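Side-chain contacts in mevalonate 3-kinase (Thermoplasma acidophilum, PDB 4RKS), which catalyses the ATP-dependent phosphorylation of (R)-mevalonate to (R)-3-phosphomevalonate in an alternative mevalonate route to isoprenoids: residues R91-R94 / R95-R99; P143-P147 / H148-N152; K183-D186 / P187-S191; E315-G319 / S320-M324. All blocks are in the same frame, centred on the assembly; numbering follows the deposited sequence.

Contact 1: R91-R94 / R95-R99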
loop_
_atom_site.group_PDB
_atom_site.type_symbol
_atom_site.label_atom_id
_atom_site.label_comp_id
_atom_site.label_asym_id
_atom_site.label_seq_id
_atom_site.Cartn_x
_atom_site.Cartn_y
_atom_site.Cartn_z
ATOM N N ARG A 91 -6.769 17.227 10.917
ATOM C CA ARG A 91 -5.378 17.672 10.789
ATOM C C ARG A 91 -4.476 16.480 10.490
ATOM O O ARG A 91 -3.335 16.421 10.942
ATOM C CB ARG A 91 -4.907 18.410 12.053
ATOM C CG ARG A 91 -5.819 19.564 12.469
ATOM C CD ARG A 91 -5.263 20.321 13.664
ATOM N NE ARG A 91 -4.016 20.997 13.328
ATOM C CZ ARG A 91 -3.948 22.163 12.693
ATOM N NH1 ARG A 91 -5.059 22.786 12.327
ATOM N NH2 ARG A 91 -2.769 22.707 12.420
ATOM N N SER A 92 -5.008 15.533 9.723
ATOM C CA SER A 92 -4.271 14.344 9.305
ATOM C C SER A 92 -2.992 14.714 8.529
ATOM O O SER A 92 -1.883 14.368 8.936
ATOM C CB SER A 92 -5.186 13.447 8.461
ATOM O OG SER A 92 -4.444 12.464 7.763
ATOM N N VAL A 93 -3.147 15.432 7.422
ATOM C CA VAL A 93 -1.995 15.879 6.642
ATOM C C VAL A 93 -1.312 17.070 7.317
ATOM O O VAL A 93 -0.084 17.157 7.346
ATOM C CB VAL A 93 -2.403 16.253 5.195
ATOM C CG1 VAL A 93 -1.259 16.971 4.468
ATOM C CG2 VAL A 93 -2.834 15.001 4.429
ATOM N N ARG A 94 -2.108 17.974 7.884
ATOM C CA ARG A 94 -1.558 19.167 8.508
ATOM C C ARG A 94 -0.670 18.849 9.721
ATOM O O ARG A 94 0.262 19.590 10.000
ATOM C CB ARG A 94 -2.685 20.129 8.893
ATOM C CG ARG A 94 -3.281 20.851 7.675
ATOM C CD ARG A 94 -4.162 22.032 8.048
ATOM N NE ARG A 94 -5.316 21.630 8.841
ATOM C CZ ARG A 94 -6.257 22.467 9.263
ATOM N NH1 ARG A 94 -6.185 23.760 8.961
ATOM N NH2 ARG A 94 -7.271 22.012 9.988
ATOM N N ARG A 95 -0.944 17.746 10.416
ATOM C CA ARG A 95 -0.067 17.268 11.495
ATOM C C ARG A 95 1.360 17.035 11.023
ATOM O O ARG A 95 2.316 17.462 11.679
ATOM C CB ARG A 95 -0.589 15.966 12.101
ATOM C CG ARG A 95 -1.238 16.134 13.452
ATOM C CD ARG A 95 -1.672 14.795 14.018
ATOM N NE ARG A 95 -2.724 14.956 15.017
ATOM C CZ ARG A 95 -4.015 15.055 14.724
ATOM N NH1 ARG A 95 -4.910 15.199 15.690
ATOM N NH2 ARG A 95 -4.412 15.006 13.459
ATOM N N VAL A 96 1.490 16.335 9.896
ATOM C CA VAL A 96 2.794 16.036 9.298
ATOM C C VAL A 96 3.490 17.312 8.868
ATOM O O VAL A 96 4.685 17.511 9.118
ATOM C CB VAL A 96 2.664 15.108 8.075
ATOM C CG1 VAL A 96 4.012 14.926 7.403
ATOM C CG2 VAL A 96 2.065 13.773 8.473
ATOM N N LEU A 97 2.751 18.179 8.192
ATOM C CA LEU A 97 3.346 19.415 7.732
ATOM C C LEU A 97 3.860 20.250 8.916
ATOM O O LEU A 97 4.944 20.819 8.831
ATOM C CB LEU A 97 2.350 20.203 6.886
ATOM C CG LEU A 97 1.875 19.423 5.641
ATOM C CD1 LEU A 97 1.039 20.314 4.757
ATOM C CD2 LEU A 97 3.056 18.830 4.867
ATOM N N ASP A 98 3.108 20.305 10.016
ATOM C CA ASP A 98 3.538 21.085 11.184
ATOM C C ASP A 98 4.791 20.503 11.834
ATOM O O ASP A 98 5.687 21.255 12.243
ATOM C CB ASP A 98 2.425 21.181 12.239
ATOM C CG ASP A 98 1.251 22.028 11.780
ATOM O OD1 ASP A 98 1.444 22.897 10.901
ATOM O OD2 ASP A 98 0.134 21.826 12.306
ATOM N N ARG A 99 4.849 19.176 11.936
ATOM C CA ARG A 99 6.003 18.496 12.541
ATOM C C ARG A 99 7.329 18.834 11.846
ATOM O O ARG A 99 8.372 18.909 12.497
ATOM C CB ARG A 99 5.773 16.981 12.545
ATOM C CG ARG A 99 7.004 16.121 12.833
ATOM C CD ARG A 99 7.581 16.338 14.234
ATOM N NE ARG A 99 8.633 15.367 14.547
ATOM C CZ ARG A 99 9.935 15.549 14.314
ATOM N NH1 ARG A 99 10.803 14.600 14.638
ATOM N NH2 ARG A 99 10.376 16.673 13.761
#

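Contact 2: P143-P147 / H148-N152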
loop_
_atom_site.group_PDB
_atom_site.type_symbol
_atom_site.label_atom_id
_atom_site.label_comp_id
_atom_site.label_asym_id
_atom_site.label_seq_id
_atom_site.Cartn_x
_atom_site.Cartn_y
_atom_site.Cartn_z
ATOM N N PRO A 143 17.736 15.835 2.994
ATOM C CA PRO A 143 18.037 14.431 2.669
ATOM C C PRO A 143 18.711 13.631 3.792
ATOM O O PRO A 143 18.734 12.403 3.700
ATOM C CB PRO A 143 18.957 14.534 1.437
ATOM C CG PRO A 143 19.333 15.994 1.313
ATOM C CD PRO A 143 18.241 16.776 1.979
ATOM N N ASP A 144 19.214 14.277 4.843
ATOM C CA ASP A 144 19.854 13.498 5.889
ATOM C C ASP A 144 18.868 13.119 6.993
ATOM O O ASP A 144 19.270 12.541 7.990
ATOM C CB ASP A 144 21.089 14.224 6.470
ATOM C CG ASP A 144 20.789 15.627 6.977
ATOM O OD1 ASP A 144 19.609 15.977 7.185
ATOM O OD2 ASP A 144 21.764 16.384 7.190
ATOM N N LEU A 145 17.576 13.399 6.815
ATOM C CA LEU A 145 16.597 12.858 7.758
ATOM C C LEU A 145 16.586 11.324 7.669
ATOM O O LEU A 145 16.893 10.748 6.619
ATOM C CB LEU A 145 15.187 13.419 7.502
ATOM C CG LEU A 145 14.890 14.883 7.873
ATOM C CD1 LEU A 145 13.575 15.353 7.255
ATOM C CD2 LEU A 145 14.870 15.074 9.384
ATOM N N ASP A 146 16.236 10.672 8.775
ATOM C CA ASP A 146 16.015 9.230 8.791
ATOM C C ASP A 146 14.635 8.910 8.212
ATOM O O ASP A 146 13.622 9.275 8.790
ATOM C CB ASP A 146 16.145 8.697 10.220
ATOM C CG ASP A 146 16.152 7.185 10.288
ATOM O OD1 ASP A 146 15.767 6.526 9.303
ATOM O OD2 ASP A 146 16.526 6.641 11.339
ATOM N N PRO A 147 14.587 8.219 7.059
ATOM C CA PRO A 147 13.278 7.903 6.480
ATOM C C PRO A 147 12.438 6.977 7.369
ATOM O O PRO A 147 11.204 7.047 7.300
ATOM C CB PRO A 147 13.622 7.219 5.144
ATOM C CG PRO A 147 15.073 6.802 5.247
ATOM C CD PRO A 147 15.715 7.719 6.257
ATOM N N HIS A 148 13.078 6.139 8.182
ATOM C CA HIS A 148 12.336 5.308 9.129
ATOM C C HIS A 148 11.665 6.156 10.220
ATOM O O HIS A 148 10.595 5.796 10.706
ATOM C CB HIS A 148 13.244 4.259 9.767
ATOM C CG HIS A 148 13.837 3.308 8.781
ATOM N ND1 HIS A 148 13.161 2.195 8.321
ATOM C CD2 HIS A 148 15.041 3.301 8.165
ATOM C CE1 HIS A 148 13.926 1.546 7.460
ATOM N NE2 HIS A 148 15.071 2.198 7.342
ATOM N N ASP A 149 12.294 7.276 10.588
ATOM C CA ASP A 149 11.682 8.259 11.495
ATOM C C ASP A 149 10.540 9.008 10.815
ATOM O O ASP A 149 9.480 9.179 11.405
ATOM C CB ASP A 149 12.704 9.292 11.996
ATOM C CG ASP A 149 13.605 8.757 13.100
ATOM O OD1 ASP A 149 13.202 7.808 13.804
ATOM O OD2 ASP A 149 14.716 9.303 13.275
ATOM N N VAL A 150 10.774 9.484 9.595
ATOM C CA VAL A 150 9.726 10.206 8.850
ATOM C C VAL A 150 8.499 9.298 8.682
ATOM O O VAL A 150 7.348 9.735 8.858
ATOM C CB VAL A 150 10.221 10.695 7.454
ATOM C CG1 VAL A 150 9.055 11.232 6.603
ATOM C CG2 VAL A 150 11.279 11.749 7.595
ATOM N N GLU A 151 8.756 8.024 8.394
ATOM C CA GLU A 151 7.695 7.036 8.245
ATOM C C GLU A 151 6.738 7.001 9.437
ATOM O O GLU A 151 5.534 6.873 9.251
ATOM C CB GLU A 151 8.271 5.636 8.056
ATOM C CG GLU A 151 7.183 4.596 7.776
ATOM C CD GLU A 151 7.729 3.179 7.689
ATOM O OE1 GLU A 151 8.868 3.007 7.209
ATOM O OE2 GLU A 151 7.028 2.238 8.114
ATOM N N ASN A 152 7.274 7.096 10.652
ATOM C CA ASN A 152 6.434 7.081 11.860
ATOM C C ASN A 152 5.372 8.176 11.808
ATOM O O ASN A 152 4.214 7.936 12.146
ATOM C CB ASN A 152 7.291 7.238 13.126
ATOM C CG ASN A 152 8.097 5.988 13.452
ATOM O OD1 ASN A 152 7.638 4.868 13.244
ATOM N ND2 ASN A 152 9.307 6.178 13.976
HETATM O O HOH W 1 15.345 11.967 11.295
#

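Contact 3: K183-D186 / P187-S191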
loop_
_atom_site.group_PDB
_atom_site.type_symbol
_atom_site.label_atom_id
_atom_site.label_comp_id
_atom_site.label_asym_id
_atom_site.label_seq_id
_atom_site.Cartn_x
_atom_site.Cartn_y
_atom_site.Cartn_z
ATOM N N LYS A 183 13.286 -3.223 3.769
ATOM C CA LYS A 183 13.280 -3.671 2.378
ATOM C C LYS A 183 13.814 -5.087 2.288
ATOM O O LYS A 183 14.920 -5.357 2.747
ATOM C CB LYS A 183 14.124 -2.747 1.504
ATOM C CG LYS A 183 13.531 -1.372 1.333
ATOM C CD LYS A 183 14.614 -0.300 1.286
ATOM C CE LYS A 183 15.406 -0.377 -0.002
ATOM N NZ LYS A 183 16.308 0.797 -0.152
ATOM N N ILE A 184 13.041 -5.977 1.671
ATOM C CA ILE A 184 13.366 -7.402 1.655
ATOM C C ILE A 184 13.839 -7.879 0.283
ATOM O O ILE A 184 14.776 -8.673 0.184
ATOM C CB ILE A 184 12.133 -8.239 2.103
ATOM C CG1 ILE A 184 11.707 -7.842 3.519
ATOM C CG2 ILE A 184 12.434 -9.694 2.066
ATOM C CD1 ILE A 184 12.771 -8.097 4.580
ATOM N N LEU A 185 13.188 -7.385 -0.773
ATOM C CA LEU A 185 13.602 -7.637 -2.154
ATOM C C LEU A 185 13.350 -6.392 -3.015
ATOM O O LEU A 185 12.366 -5.659 -2.805
ATOM C CB LEU A 185 12.855 -8.837 -2.755
ATOM C CG LEU A 185 13.188 -10.273 -2.329
ATOM C CD1 LEU A 185 12.171 -11.240 -2.971
ATOM C CD2 LEU A 185 14.627 -10.651 -2.718
ATOM N N ASP A 186 14.247 -6.157 -3.967
ATOM C CA ASP A 186 14.108 -5.081 -4.952
ATOM C C ASP A 186 13.015 -5.428 -5.971
ATOM O O ASP A 186 12.717 -6.602 -6.184
ATOM C CB ASP A 186 15.439 -4.849 -5.695
ATOM C CG ASP A 186 16.573 -4.395 -4.776
ATOM O OD1 ASP A 186 16.299 -3.729 -3.752
ATOM O OD2 ASP A 186 17.751 -4.684 -5.101
ATOM N N PRO A 187 12.439 -4.412 -6.625
ATOM C CA PRO A 187 11.519 -4.653 -7.748
ATOM C C PRO A 187 12.138 -5.549 -8.833
ATOM O O PRO A 187 11.419 -6.324 -9.456
ATOM C CB PRO A 187 11.229 -3.238 -8.293
ATOM C CG PRO A 187 12.090 -2.280 -7.492
ATOM C CD PRO A 187 12.537 -2.984 -6.263
ATOM N N GLU A 188 13.453 -5.472 -9.022
ATOM C CA GLU A 188 14.154 -6.312 -10.005
ATOM C C GLU A 188 14.025 -7.816 -9.731
ATOM O O GLU A 188 14.087 -8.620 -10.658
ATOM C CB GLU A 188 15.636 -5.936 -10.062
ATOM C CG GLU A 188 15.924 -4.592 -10.727
ATOM C CD GLU A 188 15.491 -3.390 -9.891
ATOM O OE1 GLU A 188 15.335 -3.521 -8.657
ATOM O OE2 GLU A 188 15.307 -2.304 -10.482
ATOM N N ALA A 189 13.840 -8.201 -8.467
ATOM C CA ALA A 189 13.694 -9.611 -8.142
ATOM C C ALA A 189 12.391 -10.193 -8.710
ATOM O O ALA A 189 12.246 -11.406 -8.783
ATOM C CB ALA A 189 13.747 -9.819 -6.652
ATOM N N PHE A 190 11.448 -9.325 -9.076
ATOM C CA PHE A 190 10.158 -9.760 -9.630
ATOM C C PHE A 190 10.026 -9.541 -11.135
ATOM O O PHE A 190 8.911 -9.557 -11.664
ATOM C CB PHE A 190 8.993 -9.040 -8.945
ATOM C CG PHE A 190 8.920 -9.271 -7.471
ATOM C CD1 PHE A 190 9.677 -8.500 -6.596
ATOM C CD2 PHE A 190 8.087 -10.251 -6.955
ATOM C CE1 PHE A 190 9.605 -8.701 -5.232
ATOM C CE2 PHE A 190 8.012 -10.468 -5.595
ATOM C CZ PHE A 190 8.780 -9.693 -4.726
ATOM N N SER A 191 11.141 -9.341 -11.825
ATOM C CA SER A 191 11.084 -8.980 -13.239
ATOM C C SER A 191 10.479 -10.106 -14.097
ATOM O O SER A 191 9.958 -9.856 -15.186
ATOM C CB SER A 191 12.478 -8.616 -13.750
ATOM O OG SER A 191 13.383 -9.682 -13.541
#

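Contact 4: E315-G319 / S320-M324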
loop_
_atom_site.group_PDB
_atom_site.type_symbol
_atom_site.label_atom_id
_atom_site.label_comp_id
_atom_site.label_asym_id
_atom_site.label_seq_id
_atom_site.Cartn_x
_atom_site.Cartn_y
_atom_site.Cartn_z
ATOM N N GLU A 315 -11.667 -14.861 -20.947
ATOM C CA GLU A 315 -12.944 -14.319 -21.401
ATOM C C GLU A 315 -13.949 -14.093 -20.270
ATOM O O GLU A 315 -14.666 -13.092 -20.264
ATOM C CB GLU A 315 -13.556 -15.247 -22.457
ATOM N N ASN A 316 -14.013 -15.013 -19.316
ATOM C CA ASN A 316 -14.998 -14.886 -18.254
ATOM C C ASN A 316 -14.435 -14.235 -16.999
ATOM O O ASN A 316 -14.041 -14.913 -16.051
ATOM C CB ASN A 316 -15.585 -16.242 -17.893
ATOM C CG ASN A 316 -16.929 -16.119 -17.203
ATOM O OD1 ASN A 316 -17.312 -15.037 -16.753
ATOM N ND2 ASN A 316 -17.657 -17.229 -17.121
ATOM N N THR A 317 -14.429 -12.909 -16.993
ATOM C CA THR A 317 -13.924 -12.157 -15.857
ATOM C C THR A 317 -15.033 -11.892 -14.841
ATOM O O THR A 317 -14.825 -11.171 -13.865
ATOM C CB THR A 317 -13.307 -10.827 -16.313
ATOM O OG1 THR A 317 -14.316 -10.006 -16.918
ATOM C CG2 THR A 317 -12.201 -11.083 -17.322
ATOM N N PHE A 318 -16.202 -12.485 -15.078
ATOM C CA PHE A 318 -17.372 -12.323 -14.212
ATOM C C PHE A 318 -17.682 -10.856 -13.956
ATOM O O PHE A 318 -18.021 -10.473 -12.838
ATOM C CB PHE A 318 -17.174 -13.059 -12.884
ATOM C CG PHE A 318 -16.842 -14.513 -13.048
ATOM C CD1 PHE A 318 -17.847 -15.470 -13.066
ATOM C CD2 PHE A 318 -15.525 -14.923 -13.210
ATOM C CE1 PHE A 318 -17.545 -16.809 -13.231
ATOM C CE2 PHE A 318 -15.215 -16.260 -13.376
ATOM C CZ PHE A 318 -16.225 -17.205 -13.382
ATOM N N GLY A 319 -17.562 -10.044 -15.001
ATOM C CA GLY A 319 -17.861 -8.631 -14.907
ATOM C C GLY A 319 -16.822 -7.861 -14.114
ATOM O O GLY A 319 -17.156 -6.922 -13.391
ATOM N N SER A 320 -15.560 -8.271 -14.225
ATOM C CA SER A 320 -14.466 -7.485 -13.665
ATOM C C SER A 320 -13.675 -6.845 -14.795
ATOM O O SER A 320 -13.682 -7.335 -15.918
ATOM C CB SER A 320 -13.551 -8.345 -12.785
ATOM O OG SER A 320 -12.901 -9.370 -13.521
ATOM N N LYS A 321 -13.017 -5.732 -14.505
ATOM C CA LYS A 321 -12.121 -5.116 -15.471
ATOM C C LYS A 321 -10.684 -5.468 -15.115
ATOM O O LYS A 321 -10.365 -5.696 -13.950
ATOM C CB LYS A 321 -12.328 -3.602 -15.512
ATOM C CG LYS A 321 -13.673 -3.201 -16.111
ATOM C CD LYS A 321 -13.891 -1.699 -16.083
ATOM C CE LYS A 321 -15.253 -1.338 -16.664
ATOM N NZ LYS A 321 -15.583 0.106 -16.485
ATOM N N LYS A 322 -9.818 -5.503 -16.121
ATOM C CA LYS A 322 -8.482 -6.050 -15.944
ATOM C C LYS A 322 -7.365 -5.019 -16.098
ATOM O O LYS A 322 -7.416 -4.149 -16.964
ATOM C CB LYS A 322 -8.262 -7.201 -16.933
ATOM C CG LYS A 322 -9.235 -8.359 -16.755
ATOM C CD LYS A 322 -9.122 -9.363 -17.894
ATOM C CE LYS A 322 -9.668 -8.795 -19.209
ATOM N NZ LYS A 322 -9.587 -9.767 -20.349
ATOM N N LYS A 323 -6.349 -5.127 -15.248
ATOM C CA LYS A 323 -5.145 -4.317 -15.389
ATOM C C LYS A 323 -3.901 -5.185 -15.264
ATOM O O LYS A 323 -3.858 -6.112 -14.447
ATOM C CB LYS A 323 -5.101 -3.209 -14.334
ATOM C CG LYS A 323 -5.091 -1.814 -14.903
ATOM C CD LYS A 323 -6.478 -1.390 -15.332
ATOM C CE LYS A 323 -6.478 0.038 -15.864
ATOM N NZ LYS A 323 -7.839 0.504 -16.265
ATOM N N MET A 324 -2.889 -4.872 -16.063
ATOM C CA MET A 324 -1.611 -5.565 -15.982
ATOM C C MET A 324 -0.668 -4.762 -15.090
ATOM O O MET A 324 -0.333 -3.620 -15.408
ATOM C CB MET A 324 -1.006 -5.753 -17.376
ATOM C CG MET A 324 0.307 -6.529 -17.399
ATOM S SD MET A 324 0.135 -8.286 -17.016
ATOM C CE MET A 324 -0.679 -8.868 -18.514
#

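Contact 1: R91-R94 / R95-R99
R91 lies just ahead of helix 92-99 and reaches forward along it to D98. Its CB passes 3.7 Å from NH2 of R95. CG then lies anti to the carbonyl carbon of R91, and the chain stays extended to CD. A bend about the CG-CD bond (chi3 66°) swings the guanidinium along the helix. NH2 ends 3.0 Å from D98 OD2, in a hydrogen bond that is part of a salt bridge. The bond enters on the syn side of the carboxylate, and the two flat groups are nearly coplanar, 20° apart. The other terminal nitrogen, NH1 of R91, sits 3.2 Å above the guanidinium plane of R94, over its centre.

Behind these charges the backbone is helical. R95 N donates to R91 O at 2.8 Å, and L97 N and D98 N donate to V93 O and R94 O. D88, earlier in the chain, accepts from V93 N and R94 N with its two carboxylate oxygens. R95 turns its NH2 back to N90 O.

The other side of the helix is apolar. V93 CG1 and L97 CD1 lie 4.1 Å apart, the two side chains pointing the same way. V93 also touches Y115 of the ATP site on strand 113-120, and V96 packs on helix 128-141. S92 O is buried here with no partner in the model.

With one arginine lying over another, the D98 carboxylate probably offsets part of their charge, and its in-plane bond should restrain the rotation of the R91 guanidinium.

Contact 2: P143-P147 / H148-N152
An N-cap starts helix 147-154: D146 is the cap residue, and P147 follows in the first turn. The D146 carboxylate turns back onto the helix start, and its OD1 accepts from H148 N at 2.9 Å. CG of D146 is anti to its own nitrogen (chi1 -171°), which places the carboxylate beside the carbonyl carbon, close to the amides that follow. The amide meets OD1 from above the carboxylate plane, 46° out of it. OD1 also lies at the edge of the H148 ring, 3.5 Å from CD2, and the carboxylate stands nearly upright to that ring. The same imidazole stacks with Y180 and F166, which joins the helix start to strand 179-185 and helix 161-166.

The D146 carbonyl begins the helical bonding. It takes V150 N at 3.0 Å, close to straight, and D149 N in a weak bond. P147 O then receives E151 N. The E151 carboxylate itself turns to R155 and T181.

Apolar cover comes from L145, whose CB is 4.3 Å from CG2 of V150. L145 also packs on I138 and L139 of helix 128-141, and both L145 and V150 touch Y100.

D149 stands where a capping box would bond directly to the cap residue's amide. Here a water takes that place. It accepts from D146 N at 3.0 Å and donates weakly to D149 OD2. The carboxylates of D146 and D149 bring like charges close, with OD2 to OD2 at 3.8 Å.

Contact 3: K183-D186 / P187-S191
D186 O accepts the amide of A189, with N to O at 3.0 Å. The donor stands well above the carbonyl plane, 56° out of it, in keeping with an i to i+3 bond of the 3-10 segment 187-189. The same oxygen lies at the edge of the F190 ring, 3.6 Å from CD1. P187 O, which takes F190 N, also lies in the plane of that ring, at its edge.

On the strand side of the turn, L185 fills the angle between A189 and F190. Its CD2 is 4.1 Å from A189 CB, and its CB is 4.1 Å from F190 CE1. L185 and F190 cross at about a right angle. Both reach L169 and I243, so the turn is packed against strand 169-174 and helix 243-262. A classic beta bulge precedes it, with I184 and L185 both facing L169.

E188 bends at chi2 (71°) and folds back, bringing OE1 to 3.2 Å from D186 CB. E188 O holds both OG and N of S191.

The carboxylates of D186 and E188 are exposed, with OD2 and OE1 4.5 Å apart. Their like charges probably disfavour a closer approach, so the hold across the turn comes from the backbone bond and the apolar packing.

Contact 4: E315-G319 / S320-M324
T317 lays its methyl against the aliphatic chain of K322. CG2 is 3.6 Å from CD and 3.9 Å from CE, and the two side chains cross at about a right angle. K322 bends at chi3 (-70°), and its NZ bonds to F312 O. Its ammonium also makes a cation-pi contact with the F312 ring.

The polar side of T317 faces S320. OG1 of T317 donates to S320 O at 2.9 Å, in the carbonyl plane and on a lone pair. OG of S320 donates in return to T317 O at 2.7 Å. Each hydroxyl sits between its own backbone nitrogen and carbonyl carbon (chi1 63° and 64°), which keeps both close to the main chain. S320 N adds a weak bond to T317 O. It closes a turn near type I', with F318 and G319 both at positive phi.

Overlapping it, N316 forms an Asx turn: its OD1 accepts from F318 N at 3.2 Å. The same OD1 lies over the centre of the F318 ring, 3.7 Å above its plane. That ring packs on helix 271-283, while T317 and S320 touch F198 of strand 193-199.

S320 OG, and more weakly S320 N, therefore converge on T317 O, and the exchanged hydroxyl bonds tie side chain to backbone in both directions. They probably stiffen the turn leading into strand 321-327; S320 itself is buried.

All four contacts are local and follow one another along the chain, with no nesting or crossing. Contact 1 comes first, spanning helix 92-99 and the residue before it. Contact 2 closes the loop between helices 128-141 and 147-154. The two lie on the same side of the chain's centre, about 15 Å apart between centres, in the N-terminal family region. Contact 3 turns the chain out of strand 179-185 toward strand 193-199. Contact 4 does the reverse, leading the loop after helix 308-312 into strand 321-327, which pairs with strand 193-199. Contact 4 lies opposite contacts 1 and 2 across the chain's centre. Contacts 2 and 3 come within about 6 Å at their nearest atoms without touching.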